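Local coordinates for protein transaminase (Arthrobacter sp., PDB 5G2P) that probably catalyses pyridoxal-5'-phosphate-dependent transfer of amino groups as a class-III, S-selective omega-transaminase, at residues T236-G241 with W266-V271; P247-V252 with Q285-Q290; P291-M296 with G308-S313. All blocks are in the same frame, centred on the assembly; numbering follows the deposited sequence.

Contact 1 (T236-G241 with W266-V271); sequences TEVSQG and WISDEV. With PLP (pyridoxal-5'-phosphate), chain H.
T236 meets W266 and the strand that carries it through backbone and side chain, and here the contact is tightest. Its N donates to I267 O at 3.1 Å and its O accepts from D269 N at 2.9 Å, the parallel bridge that joins the end of strand 231-236 to strand 265-269. With chi1 at 70° the hydroxyl tucks over its own backbone and faces the indole edge. W266 NE1 donates to T236 OG1 at 2.8 Å, within the ring plane and nearly straight (165°), while S268 CB lies over one indole face. V238 packs its CG2 against S268 OG at 3.6 Å, beside E270; S268 OG donates to E270 OE2, and E270 OE1 turns to T273 and G283.

Beyond this bridge the backbones part without a direct bond; water 1 links them, accepting from V238 N at 2.7 Å and donating to D269 O at 2.8 Å, and this looser side is wet yet buried. Two carboxylates converge on the cofactor: E237 OE1, which accepts from G241 N above the carboxylate plane, lies 3.3 Å from PLP C2A, and D269 OD2 stands 2.8 Å from PLP N1. E237 OE2 takes Y148 N, H149 bonds D269 OD2, and V271 N (an Asx turn) and T295 OG1 hold D269 OD1. Such an aspartate is a fold type I hallmark, thought to strengthen the ring as an electron sink.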
ATOM      1  N   THR B 236       1.734 -21.388  -5.114  1.00 13.71           N
ATOM      2  CA  THR B 236       0.626 -22.130  -5.720  1.00 14.21           C
ATOM      3  C   THR B 236       0.055 -23.154  -4.744  1.00 14.38           C
ATOM      4  O   THR B 236       0.677 -23.460  -3.727  1.00 14.85           O
ATOM      5  CB  THR B 236       1.031 -22.909  -6.996  1.00 14.22           C
ATOM      6  OG1 THR B 236       1.874 -24.017  -6.654  1.00 13.65           O
ATOM      7  CG2 THR B 236       1.710 -21.998  -8.025  1.00 13.86           C
ATOM      8  N   GLU B 237      -1.134 -23.661  -5.046  1.00 13.89           N
ATOM      9  CA  GLU B 237      -1.568 -24.938  -4.507  1.00 14.96           C
ATOM     10  C   GLU B 237      -1.519 -25.890  -5.704  1.00 16.16           C
ATOM     11  O   GLU B 237      -2.077 -25.602  -6.747  1.00 16.43           O
ATOM     12  CB  GLU B 237      -3.024 -24.880  -3.983  1.00 14.66           C
ATOM     13  CG  GLU B 237      -3.356 -23.716  -3.069  1.00 14.89           C
ATOM     14  CD  GLU B 237      -4.816 -23.757  -2.654  1.00 14.96           C
ATOM     15  OE1 GLU B 237      -5.200 -24.662  -1.868  1.00 14.03           O
ATOM     16  OE2 GLU B 237      -5.578 -22.916  -3.169  1.00 14.22           O
ATOM     17  N   VAL B 238      -0.875 -27.032  -5.550  1.00 18.34           N
ATOM     18  CA  VAL B 238      -0.806 -28.039  -6.612  1.00 19.46           C
ATOM     19  C   VAL B 238      -2.222 -28.480  -7.055  1.00 19.61           C
ATOM     20  O   VAL B 238      -2.470 -28.745  -8.237  1.00 19.47           O
ATOM     21  CB  VAL B 238       0.127 -29.192  -6.136  1.00 21.64           C
ATOM     22  CG1 VAL B 238      -0.136 -30.496  -6.842  1.00 24.14           C
ATOM     23  CG2 VAL B 238       1.574 -28.760  -6.306  1.00 21.30           C
ATOM     24  N   SER B 239      -3.153 -28.504  -6.101  1.00 17.59           N
ATOM     25  CA  SER B 239      -4.572 -28.717  -6.355  1.00 18.32           C
ATOM     26  C   SER B 239      -5.221 -27.743  -5.406  1.00 17.55           C
ATOM     27  O   SER B 239      -4.987 -27.817  -4.177  1.00 17.89           O
ATOM     28  CB  SER B 239      -5.007 -30.172  -5.993  1.00 17.90           C
ATOM     29  OG  SER B 239      -6.419 -30.292  -5.825  1.00 22.62           O
ATOM     30  N   GLN B 240      -6.038 -26.842  -5.948  1.00 17.08           N
ATOM     31  CA  GLN B 240      -6.686 -25.810  -5.121  1.00 15.96           C
ATOM     32  C   GLN B 240      -7.627 -26.462  -4.097  1.00 15.82           C
ATOM     33  O   GLN B 240      -8.522 -27.251  -4.462  1.00 15.40           O
ATOM     34  CB  GLN B 240      -7.406 -24.819  -6.009  1.00 14.60           C
ATOM     35  CG  GLN B 240      -6.480 -23.835  -6.698  1.00 14.78           C
ATOM     36  CD  GLN B 240      -7.227 -22.843  -7.554  1.00 14.69           C
ATOM     37  OE1 GLN B 240      -8.200 -23.206  -8.213  1.00 16.40           O
ATOM     38  NE2 GLN B 240      -6.774 -21.587  -7.574  1.00 14.06           N
ATOM     39  N   GLY B 241      -7.398 -26.159  -2.818  1.00 15.71           N
ATOM     40  CA  GLY B 241      -8.083 -26.875  -1.730  1.00 15.24           C
ATOM     41  C   GLY B 241      -9.494 -26.341  -1.458  1.00 16.56           C
ATOM     42  O   GLY B 241     -10.509 -26.948  -1.895  1.00 16.10           O
ATOM     43  N   TRP B 266       9.625 -20.833  -6.569  1.00 14.47           N
ATOM     44  CA  TRP B 266       8.325 -21.486  -6.469  1.00 14.72           C
ATOM     45  C   TRP B 266       8.080 -22.039  -5.076  1.00 14.57           C
ATOM     46  O   TRP B 266       8.848 -22.887  -4.565  1.00 14.49           O
ATOM     47  CB  TRP B 266       8.160 -22.588  -7.516  1.00 14.88           C
ATOM     48  CG  TRP B 266       6.864 -23.367  -7.369  1.00 15.57           C
ATOM     49  CD1 TRP B 266       5.608 -22.873  -7.049  1.00 15.12           C
ATOM     50  CD2 TRP B 266       6.706 -24.774  -7.561  1.00 16.03           C
ATOM     51  NE1 TRP B 266       4.695 -23.902  -6.999  1.00 15.21           N
ATOM     52  CE2 TRP B 266       5.335 -25.079  -7.315  1.00 16.61           C
ATOM     53  CE3 TRP B 266       7.584 -25.806  -7.917  1.00 16.60           C
ATOM     54  CZ2 TRP B 266       4.829 -26.389  -7.401  1.00 17.35           C
ATOM     55  CZ3 TRP B 266       7.087 -27.109  -7.998  1.00 16.74           C
ATOM     56  CH2 TRP B 266       5.714 -27.386  -7.743  1.00 18.62           C
ATOM     57  N   ILE B 267       6.990 -21.551  -4.478  1.00 14.36           N
ATOM     58  CA  ILE B 267       6.525 -22.025  -3.167  1.00 13.53           C
ATOM     59  C   ILE B 267       5.356 -22.937  -3.432  1.00 13.17           C
ATOM     60  O   ILE B 267       4.338 -22.487  -3.956  1.00 12.53           O
ATOM     61  CB  ILE B 267       6.020 -20.872  -2.282  1.00 13.95           C
ATOM     62  CG1 ILE B 267       7.143 -19.864  -1.993  1.00 13.07           C
ATOM     63  CG2 ILE B 267       5.425 -21.420  -0.970  1.00 13.84           C
ATOM     64  CD1 ILE B 267       6.599 -18.494  -1.595  1.00 14.27           C
ATOM     65  N   SER B 268       5.494 -24.219  -3.076  1.00 13.29           N
ATOM     66  CA  SER B 268       4.351 -25.111  -3.154  1.00 13.32           C
ATOM     67  C   SER B 268       3.677 -25.043  -1.794  1.00 13.50           C
ATOM     68  O   SER B 268       4.245 -25.484  -0.813  1.00 13.83           O
ATOM     69  CB  SER B 268       4.758 -26.565  -3.427  1.00 13.10           C
ATOM     70  OG  SER B 268       3.584 -27.340  -3.679  1.00 13.34           O
ATOM     71  N   ASP B 269       2.460 -24.520  -1.743  1.00 13.19           N
ATOM     72  CA  ASP B 269       1.738 -24.475  -0.480  1.00 13.91           C
ATOM     73  C   ASP B 269       1.093 -25.843  -0.328  1.00 14.03           C
ATOM     74  O   ASP B 269       0.032 -26.109  -0.905  1.00 14.75           O
ATOM     75  CB  ASP B 269       0.702 -23.344  -0.480  1.00 13.70           C
ATOM     76  CG  ASP B 269      -0.116 -23.301   0.803  1.00 14.11           C
ATOM     77  OD1 ASP B 269       0.084 -24.159   1.689  1.00 13.56           O
ATOM     78  OD2 ASP B 269      -0.953 -22.401   0.931  1.00 14.13           O
ATOM     79  N   GLU B 270       1.765 -26.697   0.443  1.00 13.50           N
ATOM     80  CA  GLU B 270       1.331 -28.078   0.720  1.00 14.29           C
ATOM     81  C   GLU B 270       0.582 -28.233   2.047  1.00 13.94           C
ATOM     82  O   GLU B 270       0.451 -29.341   2.554  1.00 15.74           O
ATOM     83  CB  GLU B 270       2.538 -29.040   0.721  1.00 13.59           C
ATOM     84  CG  GLU B 270       3.291 -29.077  -0.628  1.00 14.29           C
ATOM     85  CD  GLU B 270       2.681 -30.070  -1.627  1.00 14.59           C
ATOM     86  OE1 GLU B 270       1.826 -30.894  -1.204  1.00 15.54           O
ATOM     87  OE2 GLU B 270       3.075 -30.059  -2.829  1.00 14.46           O
ATOM     88  N   VAL B 271       0.066 -27.151   2.595  1.00 13.92           N
ATOM     89  CA  VAL B 271      -0.693 -27.245   3.862  1.00 13.55           C
ATOM     90  C   VAL B 271      -1.788 -28.316   3.791  1.00 14.48           C
ATOM     91  O   VAL B 271      -1.901 -29.146   4.694  1.00 15.02           O
ATOM     92  CB  VAL B 271      -1.232 -25.857   4.319  1.00 13.24           C
ATOM     93  CG1 VAL B 271      -2.256 -26.000   5.461  1.00 12.26           C
ATOM     94  CG2 VAL B 271      -0.067 -24.988   4.817  1.00 12.52           C
TER
HETATM   95  N1  PLP H2000      -2.858 -23.033   2.848  1.00 15.78           N
HETATM   96  C2  PLP H2000      -3.690 -24.003   2.369  1.00 15.76           C
HETATM   97  C2A PLP H2000      -3.504 -24.600   0.998  1.00 15.26           C
HETATM   98  C3  PLP H2000      -4.821 -24.450   3.199  1.00 16.18           C
HETATM   99  O3  PLP H2000      -5.691 -25.433   2.812  1.00 17.99           O
HETATM  100  C4  PLP H2000      -4.985 -23.868   4.546  1.00 16.05           C
HETATM  101  C4A PLP H2000      -6.120 -24.499   5.354  1.00 19.66           C
HETATM  102  C5  PLP H2000      -4.013 -22.793   4.945  1.00 15.01           C
HETATM  103  C6  PLP H2000      -3.000 -22.429   4.056  1.00 14.56           C
HETATM  104  C5A PLP H2000      -4.069 -22.080   6.264  1.00 14.11           C
HETATM  105  O4P PLP H2000      -3.757 -22.953   7.341  1.00 13.96           O
HETATM  106  P   PLP H2000      -4.410 -22.642   8.787  1.00 12.73           P
HETATM  107  O1P PLP H2000      -3.855 -23.742   9.631  1.00 13.63           O
HETATM  108  O2P PLP H2000      -3.968 -21.270   9.251  1.00 12.56           O
HETATM  109  O3P PLP H2000      -5.936 -22.730   8.650  1.00 12.49           O
HETATM  110  O   HOH W   1       0.029 -27.798  -3.092  1.00 22.58           O

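Contact 2 (P247-V252 with Q285-Q290); sequences PPYEYV and QHYGVQ
V252 and Y287 form the apolar heart of this surface contact, the valine meeting the tyrosine at about a right angle. V252 CG2 makes a CH-pi contact over the phenol face, 3.9 Å from the ring centroid and 14° off its normal. The second methyl, CG1, reaches back to the root of the same side chain, 3.6 Å from Y287 CB, and touches V289 CG2 at 3.8 Å. A chi1 of -59° swings the Y287 ring back beside its own N, where V252 meets its face. H286 CB backs the opposite ring face; its imidazole turns off to stack on Y384 and bond T278.

Ring packing adds an oblique pair, Y249 with Y287, their planes at 52° and Y249 CD1 3.8 Å from Y287 CE1. P247 CG approaches the phenol end of the ring, 3.7 Å from Y287 OH.

Polar contact is indirect, since no hydrogen bond crosses between the two segments. Water 2, in the ring plane at the edge, lies 2.7 Å from Y287 OH and donates to P247 O at 3.1 Å.

The P248-Y251 type I turn leads into helix 251-262, the connection of a beta-alpha-beta crossover between parallel strands 231-236 and 265-269. It is plain packing of this turn, and of the early helix residue V252, on the loop before strand 293-296, within the large domain of a fold type I aminotransferase.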
ATOM      1  N   PRO B 247      -5.650 -29.328 -11.503  1.00 17.44           N
ATOM      2  CA  PRO B 247      -5.052 -28.650 -12.645  1.00 18.14           C
ATOM      3  C   PRO B 247      -5.008 -29.504 -13.909  1.00 20.03           C
ATOM      4  O   PRO B 247      -5.023 -30.736 -13.814  1.00 19.50           O
ATOM      5  CB  PRO B 247      -3.622 -28.385 -12.167  1.00 17.80           C
ATOM      6  CG  PRO B 247      -3.321 -29.564 -11.302  1.00 18.27           C
ATOM      7  CD  PRO B 247      -4.623 -29.840 -10.574  1.00 18.22           C
ATOM      8  N   PRO B 248      -4.911 -28.854 -15.087  1.00 21.58           N
ATOM      9  CA  PRO B 248      -4.428 -29.614 -16.240  1.00 23.23           C
ATOM     10  C   PRO B 248      -3.098 -30.253 -15.871  1.00 23.87           C
ATOM     11  O   PRO B 248      -2.283 -29.636 -15.172  1.00 21.38           O
ATOM     12  CB  PRO B 248      -4.218 -28.552 -17.328  1.00 23.03           C
ATOM     13  CG  PRO B 248      -4.342 -27.229 -16.654  1.00 23.38           C
ATOM     14  CD  PRO B 248      -5.141 -27.434 -15.401  1.00 22.19           C
ATOM     15  N   TYR B 249      -2.884 -31.474 -16.338  1.00 25.31           N
ATOM     16  CA  TYR B 249      -1.681 -32.240 -16.018  1.00 29.61           C
ATOM     17  C   TYR B 249      -0.352 -31.470 -16.169  1.00 26.70           C
ATOM     18  O   TYR B 249       0.551 -31.618 -15.350  1.00 24.27           O
ATOM     19  CB  TYR B 249      -1.665 -33.506 -16.883  1.00 38.43           C
ATOM     20  CG  TYR B 249      -0.659 -34.546 -16.452  1.00 52.19           C
ATOM     21  CD1 TYR B 249      -0.495 -34.874 -15.091  1.00 59.43           C
ATOM     22  CD2 TYR B 249       0.108 -35.240 -17.399  1.00 59.65           C
ATOM     23  CE1 TYR B 249       0.417 -35.842 -14.683  1.00 62.68           C
ATOM     24  CE2 TYR B 249       1.015 -36.218 -17.001  1.00 65.88           C
ATOM     25  CZ  TYR B 249       1.169 -36.511 -15.645  1.00 68.93           C
ATOM     26  OH  TYR B 249       2.070 -37.477 -15.244  1.00 74.13           O
ATOM     27  N   GLU B 250      -0.253 -30.627 -17.196  1.00 24.76           N
ATOM     28  CA  GLU B 250       1.015 -29.975 -17.540  1.00 25.37           C
ATOM     29  C   GLU B 250       1.270 -28.688 -16.772  1.00 22.24           C
ATOM     30  O   GLU B 250       2.363 -28.154 -16.837  1.00 21.02           O
ATOM     31  CB  GLU B 250       1.100 -29.651 -19.044  1.00 27.34           C
ATOM     32  CG  GLU B 250       0.603 -30.779 -19.923  1.00 34.17           C
ATOM     33  CD  GLU B 250      -0.834 -30.560 -20.373  1.00 36.95           C
ATOM     34  OE1 GLU B 250      -1.795 -30.662 -19.567  1.00 35.27           O
ATOM     35  OE2 GLU B 250      -0.992 -30.255 -21.562  1.00 40.47           O
ATOM     36  N   TYR B 251       0.264 -28.198 -16.051  1.00 19.92           N
ATOM     37  CA  TYR B 251       0.377 -26.906 -15.401  1.00 18.05           C
ATOM     38  C   TYR B 251       1.550 -26.854 -14.411  1.00 17.81           C
ATOM     39  O   TYR B 251       2.364 -25.935 -14.458  1.00 18.01           O
ATOM     40  CB  TYR B 251      -0.967 -26.522 -14.734  1.00 17.71           C
ATOM     41  CG  TYR B 251      -0.890 -25.189 -14.017  1.00 17.44           C
ATOM     42  CD1 TYR B 251      -1.139 -23.996 -14.693  1.00 17.17           C
ATOM     43  CD2 TYR B 251      -0.504 -25.127 -12.668  1.00 17.63           C
ATOM     44  CE1 TYR B 251      -1.038 -22.764 -14.039  1.00 17.78           C
ATOM     45  CE2 TYR B 251      -0.391 -23.913 -12.012  1.00 17.72           C
ATOM     46  CZ  TYR B 251      -0.667 -22.733 -12.696  1.00 17.50           C
ATOM     47  OH  TYR B 251      -0.543 -21.525 -12.036  1.00 16.46           O
ATOM     48  N   VAL B 252       1.641 -27.843 -13.515  1.00 16.83           N
ATOM     49  CA  VAL B 252       2.664 -27.811 -12.478  1.00 16.73           C
ATOM     50  C   VAL B 252       4.089 -27.830 -13.091  1.00 17.33           C
ATOM     51  O   VAL B 252       4.930 -27.036 -12.682  1.00 17.03           O
ATOM     52  CB  VAL B 252       2.441 -28.934 -11.410  1.00 16.31           C
ATOM     53  CG1 VAL B 252       3.604 -29.044 -10.459  1.00 15.03           C
ATOM     54  CG2 VAL B 252       1.132 -28.714 -10.624  1.00 16.56           C
ATOM     55  N   GLN B 285       4.742 -34.103  -6.003  1.00 18.00           N
ATOM     56  CA  GLN B 285       5.498 -35.305  -6.371  1.00 18.12           C
ATOM     57  C   GLN B 285       4.829 -36.116  -7.477  1.00 19.67           C
ATOM     58  O   GLN B 285       5.437 -37.027  -8.046  1.00 20.91           O
ATOM     59  CB  GLN B 285       5.775 -36.169  -5.135  1.00 17.24           C
ATOM     60  CG  GLN B 285       6.771 -35.505  -4.200  1.00 18.23           C
ATOM     61  CD  GLN B 285       6.991 -36.273  -2.908  1.00 18.78           C
ATOM     62  OE1 GLN B 285       6.068 -36.915  -2.380  1.00 19.13           O
ATOM     63  NE2 GLN B 285       8.225 -36.235  -2.407  1.00 17.73           N
ATOM     64  N   HIS B 286       3.574 -35.783  -7.772  1.00 19.12           N
ATOM     65  CA  HIS B 286       2.861 -36.351  -8.903  1.00 19.98           C
ATOM     66  C   HIS B 286       3.400 -35.816 -10.212  1.00 20.99           C
ATOM     67  O   HIS B 286       3.102 -36.391 -11.250  1.00 21.54           O
ATOM     68  CB  HIS B 286       1.400 -35.975  -8.834  1.00 19.68           C
ATOM     69  CG  HIS B 286       0.643 -36.698  -7.779  1.00 21.04           C
ATOM     70  ND1 HIS B 286       0.185 -37.994  -7.945  1.00 21.17           N
ATOM     71  CD2 HIS B 286       0.237 -36.304  -6.550  1.00 19.74           C
ATOM     72  CE1 HIS B 286      -0.467 -38.363  -6.856  1.00 20.30           C
ATOM     73  NE2 HIS B 286      -0.442 -37.358  -5.999  1.00 20.99           N
ATOM     74  N   TYR B 287       4.193 -34.742 -10.157  1.00 19.38           N
ATOM     75  CA  TYR B 287       4.510 -33.946 -11.358  1.00 20.06           C
ATOM     76  C   TYR B 287       5.970 -33.901 -11.805  1.00 21.22           C
ATOM     77  O   TYR B 287       6.285 -33.212 -12.758  1.00 23.44           O
ATOM     78  CB  TYR B 287       3.945 -32.510 -11.216  1.00 18.50           C
ATOM     79  CG  TYR B 287       2.430 -32.535 -11.029  1.00 20.53           C
ATOM     80  CD1 TYR B 287       1.589 -32.802 -12.109  1.00 19.59           C
ATOM     81  CD2 TYR B 287       1.854 -32.374  -9.767  1.00 19.07           C
ATOM     82  CE1 TYR B 287       0.222 -32.879 -11.957  1.00 21.17           C
ATOM     83  CE2 TYR B 287       0.469 -32.463  -9.602  1.00 20.00           C
ATOM     84  CZ  TYR B 287      -0.331 -32.704 -10.704  1.00 20.40           C
ATOM     85  OH  TYR B 287      -1.681 -32.788 -10.583  1.00 20.97           O
ATOM     86  N   GLY B 288       6.859 -34.593 -11.108  1.00 23.02           N
ATOM     87  CA  GLY B 288       8.253 -34.706 -11.536  1.00 25.20           C
ATOM     88  C   GLY B 288       9.089 -33.454 -11.353  1.00 25.30           C
ATOM     89  O   GLY B 288      10.086 -33.261 -12.051  1.00 24.63           O
ATOM     90  N   VAL B 289       8.683 -32.612 -10.410  1.00 24.61           N
ATOM     91  CA  VAL B 289       9.331 -31.329 -10.158  1.00 24.52           C
ATOM     92  C   VAL B 289       9.688 -31.224  -8.680  1.00 24.30           C
ATOM     93  O   VAL B 289       9.286 -32.060  -7.864  1.00 25.11           O
ATOM     94  CB  VAL B 289       8.408 -30.136 -10.506  1.00 25.70           C
ATOM     95  CG1 VAL B 289       8.058 -30.119 -11.987  1.00 25.12           C
ATOM     96  CG2 VAL B 289       7.138 -30.170  -9.664  1.00 26.83           C
ATOM     97  N   GLN B 290      10.417 -30.174  -8.339  1.00 23.41           N
ATOM     98  CA  GLN B 290      10.777 -29.916  -6.952  1.00 23.57           C
ATOM     99  C   GLN B 290      10.655 -28.405  -6.698  1.00 20.22           C
ATOM    100  O   GLN B 290      11.137 -27.613  -7.506  1.00 19.78           O
ATOM    101  CB  GLN B 290      12.204 -30.431  -6.683  1.00 26.80           C
ATOM    102  CG  GLN B 290      12.402 -31.931  -6.950  1.00 31.58           C
ATOM    103  CD  GLN B 290      13.825 -32.431  -6.654  1.00 37.81           C
ATOM    104  OE1 GLN B 290      14.061 -33.638  -6.501  1.00 41.13           O
ATOM    105  NE2 GLN B 290      14.775 -31.506  -6.560  1.00 39.71           N
TER
HETATM  106  O   HOH W   2      -3.303 -33.051 -12.664  1.00 26.14           O

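Contact 3 (P291-M296 with G308-S313); sequences PDIITM and GAVVVS
I293-M296 and G308-S313 run antiparallel, 171° between their short axes, as the two strands of a beta hairpin. I294 and V311 form a hydrogen-bonded pair, I294 N to V311 O at 2.9 Å and V311 N to I294 O at 3.0 Å, both donors in the carbonyl plane. M296 and A309 repeat the exchange less regularly: A309 N comes to M296 O from 48° above the carbonyl plane. At the far end, S313 N donates to D292 O.

On the face of I293, T295, V310 and V312, the branch methyls I293 CG2 and V310 CG2 press together at 3.3 Å, tighter than usual; helix 121-136 covers this face, its A128 touching I293 and its T127 touching V310. On the other face M296 runs out straight (chi3 178°), crosses V311 obliquely and sets CE 3.5 Å from V311 CG2, with SD resting near A309 CB.

The polar end is bridged by water 3, which donates to D292 OD1 at 2.6 Å and accepts from S313 OG at 2.7 Å. S313 OG also caps I316 N of the next helix, while D292 OD2 is held by W266 N and R256. A buried carboxylate so surrounded would probably stay ionised.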
ATOM      1  N   PRO B 291       9.993 -27.994  -5.590  1.00 18.58           N
ATOM      2  CA  PRO B 291       9.847 -26.553  -5.342  1.00 17.14           C
ATOM      3  C   PRO B 291      11.074 -25.989  -4.611  1.00 16.66           C
ATOM      4  O   PRO B 291      11.963 -26.744  -4.258  1.00 17.41           O
ATOM      5  CB  PRO B 291       8.606 -26.492  -4.452  1.00 17.24           C
ATOM      6  CG  PRO B 291       8.712 -27.728  -3.632  1.00 17.68           C
ATOM      7  CD  PRO B 291       9.246 -28.787  -4.593  1.00 17.45           C
ATOM      8  N   ASP B 292      11.121 -24.674  -4.413  1.00 15.68           N
ATOM      9  CA  ASP B 292      12.144 -24.018  -3.599  1.00 15.25           C
ATOM     10  C   ASP B 292      11.782 -24.009  -2.122  1.00 14.53           C
ATOM     11  O   ASP B 292      12.652 -24.052  -1.262  1.00 14.27           O
ATOM     12  CB  ASP B 292      12.314 -22.594  -4.115  1.00 15.45           C
ATOM     13  CG  ASP B 292      12.769 -22.586  -5.566  1.00 16.82           C
ATOM     14  OD1 ASP B 292      13.923 -22.993  -5.826  1.00 17.21           O
ATOM     15  OD2 ASP B 292      11.959 -22.260  -6.440  1.00 18.18           O
ATOM     16  N   ILE B 293      10.481 -23.962  -1.857  1.00 14.79           N
ATOM     17  CA  ILE B 293       9.944 -23.816  -0.496  1.00 15.59           C
ATOM     18  C   ILE B 293       8.614 -24.570  -0.451  1.00 15.41           C
ATOM     19  O   ILE B 293       7.850 -24.515  -1.413  1.00 16.70           O
ATOM     20  CB  ILE B 293       9.684 -22.328  -0.114  1.00 15.63           C
ATOM     21  CG1 ILE B 293      10.972 -21.492  -0.159  1.00 15.17           C
ATOM     22  CG2 ILE B 293       9.093 -22.226   1.296  1.00 16.34           C
ATOM     23  CD1 ILE B 293      10.736 -19.986  -0.043  1.00 14.55           C
ATOM     24  N   ILE B 294       8.356 -25.266   0.662  1.00 15.17           N
ATOM     25  CA  ILE B 294       7.063 -25.896   0.915  1.00 16.05           C
ATOM     26  C   ILE B 294       6.491 -25.314   2.208  1.00 14.86           C
ATOM     27  O   ILE B 294       7.226 -25.165   3.166  1.00 13.82           O
ATOM     28  CB  ILE B 294       7.248 -27.422   1.171  1.00 16.83           C
ATOM     29  CG1 ILE B 294       7.890 -28.117  -0.031  1.00 19.07           C
ATOM     30  CG2 ILE B 294       5.925 -28.089   1.548  1.00 18.90           C
ATOM     31  CD1 ILE B 294       8.310 -29.566   0.297  1.00 20.37           C
ATOM     32  N   THR B 295       5.189 -25.015   2.240  1.00 14.17           N
ATOM     33  CA  THR B 295       4.513 -24.685   3.489  1.00 13.95           C
ATOM     34  C   THR B 295       3.668 -25.864   3.935  1.00 14.04           C
ATOM     35  O   THR B 295       3.043 -26.546   3.105  1.00 13.59           O
ATOM     36  CB  THR B 295       3.643 -23.426   3.339  1.00 13.90           C
ATOM     37  OG1 THR B 295       2.728 -23.610   2.242  1.00 14.53           O
ATOM     38  CG2 THR B 295       4.532 -22.211   3.080  1.00 13.49           C
ATOM     39  N   MET B 296       3.642 -26.103   5.242  1.00 14.58           N
ATOM     40  CA  MET B 296       2.987 -27.284   5.815  1.00 15.01           C
ATOM     41  C   MET B 296       2.047 -26.913   6.991  1.00 15.48           C
ATOM     42  O   MET B 296       2.278 -25.924   7.731  1.00 14.29           O
ATOM     43  CB  MET B 296       4.055 -28.285   6.304  1.00 15.54           C
ATOM     44  CG  MET B 296       4.991 -28.823   5.221  1.00 16.32           C
ATOM     45  SD  MET B 296       6.408 -29.636   5.971  1.00 17.71           S
ATOM     46  CE  MET B 296       7.325 -30.242   4.550  1.00 16.87           C
ATOM     47  N   GLY B 308       2.637 -26.067  12.292  1.00 13.83           N
ATOM     48  CA  GLY B 308       2.878 -25.685  10.882  1.00 13.63           C
ATOM     49  C   GLY B 308       4.368 -25.741  10.629  1.00 13.08           C
ATOM     50  O   GLY B 308       5.136 -25.793  11.567  1.00 13.69           O
ATOM     51  N   ALA B 309       4.790 -25.706   9.370  1.00 13.83           N
ATOM     52  CA  ALA B 309       6.226 -25.694   9.070  1.00 14.07           C
ATOM     53  C   ALA B 309       6.486 -25.144   7.677  1.00 14.36           C
ATOM     54  O   ALA B 309       5.607 -25.152   6.801  1.00 14.61           O
ATOM     55  CB  ALA B 309       6.845 -27.110   9.201  1.00 13.36           C
ATOM     56  N   VAL B 310       7.726 -24.711   7.479  1.00 14.35           N
ATOM     57  CA  VAL B 310       8.244 -24.420   6.161  1.00 16.09           C
ATOM     58  C   VAL B 310       9.518 -25.248   5.941  1.00 16.16           C
ATOM     59  O   VAL B 310      10.326 -25.414   6.867  1.00 18.26           O
ATOM     60  CB  VAL B 310       8.459 -22.891   5.985  1.00 16.87           C
ATOM     61  CG1 VAL B 310       9.525 -22.401   6.958  1.00 19.59           C
ATOM     62  CG2 VAL B 310       8.923 -22.568   4.576  1.00 18.26           C
ATOM     63  N   VAL B 311       9.663 -25.805   4.738  1.00 16.12           N
ATOM     64  CA  VAL B 311      10.905 -26.413   4.287  1.00 15.59           C
ATOM     65  C   VAL B 311      11.513 -25.549   3.193  1.00 15.75           C
ATOM     66  O   VAL B 311      10.843 -25.214   2.226  1.00 15.11           O
ATOM     67  CB  VAL B 311      10.718 -27.876   3.811  1.00 15.58           C
ATOM     68  CG1 VAL B 311      11.996 -28.391   3.145  1.00 15.56           C
ATOM     69  CG2 VAL B 311      10.392 -28.732   5.015  1.00 14.56           C
ATOM     70  N   VAL B 312      12.792 -25.190   3.360  1.00 16.58           N
ATOM     71  CA  VAL B 312      13.478 -24.372   2.361  1.00 16.71           C
ATOM     72  C   VAL B 312      14.602 -25.174   1.696  1.00 16.46           C
ATOM     73  O   VAL B 312      15.191 -26.072   2.313  1.00 15.51           O
ATOM     74  CB  VAL B 312      14.008 -23.030   2.930  1.00 17.94           C
ATOM     75  CG1 VAL B 312      12.850 -22.174   3.500  1.00 16.61           C
ATOM     76  CG2 VAL B 312      15.070 -23.263   4.003  1.00 16.51           C
ATOM     77  N   SER B 313      14.894 -24.849   0.437  1.00 16.22           N
ATOM     78  CA  SER B 313      15.958 -25.537  -0.293  1.00 17.24           C
ATOM     79  C   SER B 313      17.303 -25.351   0.406  1.00 18.00           C
ATOM     80  O   SER B 313      17.477 -24.431   1.192  1.00 17.59           O
ATOM     81  CB  SER B 313      16.079 -24.973  -1.711  1.00 16.67           C
ATOM     82  OG  SER B 313      16.385 -23.587  -1.666  1.00 16.72           O
TER
HETATM   83  O   HOH W   3      15.931 -22.700  -4.155  1.00 19.61           O

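In the fold
Contacts 1 and 3 share one mixed sheet, in which strand 265-269 lies between 231-236 and 293-296; their centres are 11 Å apart. S268 N to I293 O (2.9 Å) joins their strands, and T295 of contact 3 acts as second shell to the cofactor-facing aspartate of contact 1. Contact 2 packs against contact 1 at V238 and W266: V238 CG1 lies 3.4 Å from Y287 CE2, and the W266 indole packs on V252 and V289. Contacts 2 and 3 adjoin only in sequence, their centres 17 Å apart. Distance from pyridoxal-5'-phosphate thus grows from direct touch in contact 1, through about 6 Å for the T295 side chain, to about 13 Å for that of P247.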